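PDB 6EOA: phosphopantothenoylcysteine decarboxylase from Cryptococcus neoformans, which binds flavin mononucleotide and probably decarboxylates phosphopantothenoylcysteine, a step in coenzyme A biosynthesis. Local coordinates for residues D52-L57 with N84-A89. Sequence-based numbering, arbitrary orientation.
Sequences DIVGAL and NSVRSA
Gly55 meets Val86 backbone to backbone, the CA atoms of Gly55 and Val86 lying 4.4 Å apart, and this is the nearest CA pair of two helices whose axes approach to 8.0 Å. Such closeness rests on the small residues facing each other: Gly55, Ser85 and Ala89. With no side chain in the way, Gly55 CA comes to 4.0 Å from Ser85 O, a carbonyl already engaged within its own helix by the amide of Ala89. One turn further along, the methyl of Ala89 points across the interface and its CB rests 3.5 Å from Gly55 O. The segments run in roughly the same direction, with a signed crossing angle of -43°.

The apolar part is slight. On one flank of the glycine, Val54 CG1 and Val86 CG2 approach to 4.5 Å, a loose methyl-to-methyl touch between two buried valines.

The polar approach is that of Ser85 to the Asp52 end of helix 50-59, and no hydrogen bond links the two segments. The Ser85 hydroxyl, turned anti to its own amide nitrogen (chi1 -171°), reaches toward the start of the other helix, where OG lies 3.6 Å from Asp52 N. Its hydrogen bond is instead with Pro51 O, in the residue just before, so the serine still ties helix 79-89 to the first turn of helix 50-59.

Both helices belong to the flavoprotein fold, built on a parallel sheet, and the contact lies away from the flavin. Val54 continues inward onto Val65 and Val67 of strand 63-69, while Val86 packs on Phe101 in a loop. Helix 222-237 meets other sides of helix 50-59, through Trp222 against Asp52 and Ile53 and Val226 against Ala56, placing helix 50-59 between it and helix 79-89.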
ATOM      1  N   ASP A  52     -26.511  -6.223  -8.564  1.00 61.61           N
ATOM      2  CA  ASP A  52     -27.814  -5.587  -8.764  1.00 66.60           C
ATOM      3  C   ASP A  52     -27.684  -4.289  -9.560  1.00 66.86           C
ATOM      4  O   ASP A  52     -28.543  -3.959 -10.381  1.00 69.85           O
ATOM      5  CB  ASP A  52     -28.488  -5.310  -7.420  1.00 72.10           C
ATOM      6  CG  ASP A  52     -28.804  -6.579  -6.659  1.00 80.35           C
ATOM      7  OD1 ASP A  52     -29.818  -7.230  -6.985  1.00 82.86           O
ATOM      8  OD2 ASP A  52     -28.034  -6.929  -5.738  1.00 85.25           O
ATOM      9  N   ILE A  53     -26.607  -3.554  -9.304  1.00 65.14           N
ATOM     10  CA  ILE A  53     -26.329  -2.316 -10.022  1.00 63.60           C
ATOM     11  C   ILE A  53     -26.038  -2.603 -11.492  1.00 62.60           C
ATOM     12  O   ILE A  53     -26.608  -1.971 -12.384  1.00 65.53           O
ATOM     13  CB  ILE A  53     -25.137  -1.563  -9.395  1.00 62.85           C
ATOM     14  CG1 ILE A  53     -25.508  -1.031  -8.009  1.00 67.14           C
ATOM     15  CG2 ILE A  53     -24.696  -0.423 -10.288  1.00 61.20           C
ATOM     16  CD1 ILE A  53     -24.348  -0.402  -7.258  1.00 66.08           C
ATOM     17  N   VAL A  54     -25.158  -3.569 -11.736  1.00 60.69           N
ATOM     18  CA  VAL A  54     -24.786  -3.946 -13.093  1.00 60.44           C
ATOM     19  C   VAL A  54     -26.003  -4.423 -13.879  1.00 63.97           C
ATOM     20  O   VAL A  54     -26.193  -4.044 -15.036  1.00 64.99           O
ATOM     21  CB  VAL A  54     -23.707  -5.045 -13.093  1.00 61.43           C
ATOM     22  CG1 VAL A  54     -23.400  -5.499 -14.513  1.00 62.29           C
ATOM     23  CG2 VAL A  54     -22.446  -4.545 -12.404  1.00 58.06           C
ATOM     24  N   GLY A  55     -26.832  -5.239 -13.236  1.00 63.05           N
ATOM     25  CA  GLY A  55     -28.044  -5.737 -13.858  1.00 65.46           C
ATOM     26  C   GLY A  55     -28.967  -4.606 -14.260  1.00 68.31           C
ATOM     27  O   GLY A  55     -29.580  -4.648 -15.326  1.00 69.48           O
ATOM     28  N   ALA A  56     -29.055  -3.585 -13.410  1.00 70.36           N
ATOM     29  CA  ALA A  56     -29.916  -2.434 -13.677  1.00 72.94           C
ATOM     30  C   ALA A  56     -29.360  -1.552 -14.793  1.00 71.28           C
ATOM     31  O   ALA A  56     -30.116  -0.992 -15.585  1.00 73.58           O
ATOM     32  CB  ALA A  56     -30.108  -1.611 -12.411  1.00 71.89           C
ATOM     33  N   LEU A  57     -28.038  -1.419 -14.842  1.00 65.98           N
ATOM     34  CA  LEU A  57     -27.398  -0.604 -15.866  1.00 66.43           C
ATOM     35  C   LEU A  57     -27.458  -1.281 -17.233  1.00 66.22           C
ATOM     36  O   LEU A  57     -27.644  -0.612 -18.247  1.00 68.14           O
ATOM     37  CB  LEU A  57     -25.947  -0.298 -15.483  1.00 64.61           C
ATOM     38  CG  LEU A  57     -25.777   0.612 -14.262  1.00 67.09           C
ATOM     39  CD1 LEU A  57     -24.312   0.957 -14.039  1.00 65.88           C
ATOM     40  CD2 LEU A  57     -26.608   1.876 -14.415  1.00 70.19           C
ATOM     41  N   ASN A  84     -25.890 -13.955 -13.369  1.00 64.89           N
ATOM     42  CA  ASN A  84     -27.207 -14.308 -12.836  1.00 67.67           C
ATOM     43  C   ASN A  84     -28.076 -13.067 -12.694  1.00 65.75           C
ATOM     44  O   ASN A  84     -29.275 -13.092 -12.970  1.00 66.15           O
ATOM     45  CB  ASN A  84     -27.082 -15.003 -11.478  1.00 70.26           C
ATOM     46  CG  ASN A  84     -26.651 -16.451 -11.596  1.00 74.34           C
ATOM     47  OD1 ASN A  84     -26.715 -17.045 -12.670  1.00 79.10           O
ATOM     48  ND2 ASN A  84     -26.214 -17.029 -10.481  1.00 74.48           N
ATOM     49  N   SER A  85     -27.448 -11.975 -12.270  1.00 62.33           N
ATOM     50  CA  SER A  85     -28.152 -10.727 -12.022  1.00 66.16           C
ATOM     51  C   SER A  85     -28.595 -10.060 -13.325  1.00 66.46           C
ATOM     52  O   SER A  85     -29.645  -9.413 -13.375  1.00 68.50           O
ATOM     53  CB  SER A  85     -27.266  -9.782 -11.210  1.00 70.05           C
ATOM     54  OG  SER A  85     -27.986  -8.649 -10.771  1.00 77.33           O
ATOM     55  N   VAL A  86     -27.799 -10.226 -14.377  1.00 64.25           N
ATOM     56  CA  VAL A  86     -28.159  -9.700 -15.690  1.00 62.96           C
ATOM     57  C   VAL A  86     -29.359 -10.460 -16.259  1.00 67.69           C
ATOM     58  O   VAL A  86     -30.320  -9.853 -16.742  1.00 72.13           O
ATOM     59  CB  VAL A  86     -26.973  -9.779 -16.675  1.00 60.85           C
ATOM     60  CG1 VAL A  86     -27.433  -9.489 -18.091  1.00 62.55           C
ATOM     61  CG2 VAL A  86     -25.870  -8.811 -16.256  1.00 57.82           C
ATOM     62  N   ARG A  87     -29.308 -11.788 -16.188  1.00 68.79           N
ATOM     63  CA  ARG A  87     -30.418 -12.619 -16.653  1.00 72.12           C
ATOM     64  C   ARG A  87     -31.701 -12.304 -15.900  1.00 75.30           C
ATOM     65  O   ARG A  87     -32.783 -12.259 -16.485  1.00 76.15           O
ATOM     66  CB  ARG A  87     -30.090 -14.103 -16.498  1.00 72.88           C
ATOM     67  CG  ARG A  87     -28.891 -14.569 -17.293  1.00 73.25           C
ATOM     68  CD  ARG A  87     -28.701 -16.063 -17.126  1.00 75.87           C
ATOM     69  NE  ARG A  87     -27.378 -16.478 -17.571  1.00 81.66           N
ATOM     70  CZ  ARG A  87     -26.369 -16.742 -16.751  1.00 81.02           C
ATOM     71  NH1 ARG A  87     -26.534 -16.643 -15.438  1.00 78.93           N
ATOM     72  NH2 ARG A  87     -25.196 -17.109 -17.243  1.00 81.60           N
ATOM     73  N   SER A  88     -31.568 -12.097 -14.596  1.00 76.59           N
ATOM     74  CA  SER A  88     -32.706 -11.769 -13.748  1.00 77.98           C
ATOM     75  C   SER A  88     -33.362 -10.464 -14.188  1.00 77.78           C
ATOM     76  O   SER A  88     -34.586 -10.367 -14.264  1.00 81.56           O
ATOM     77  CB  SER A  88     -32.266 -11.676 -12.287  1.00 78.65           C
ATOM     78  OG  SER A  88     -33.345 -11.306 -11.453  1.00 85.75           O
ATOM     79  N   ALA A  89     -32.537  -9.466 -14.487  1.00 74.54           N
ATOM     80  CA  ALA A  89     -33.030  -8.156 -14.896  1.00 72.56           C
ATOM     81  C   ALA A  89     -33.577  -8.173 -16.322  1.00 76.99           C
ATOM     82  O   ALA A  89     -34.484  -7.408 -16.652  1.00 80.28           O
ATOM     83  CB  ALA A  89     -31.929  -7.116 -14.768  1.00 68.06           C
TER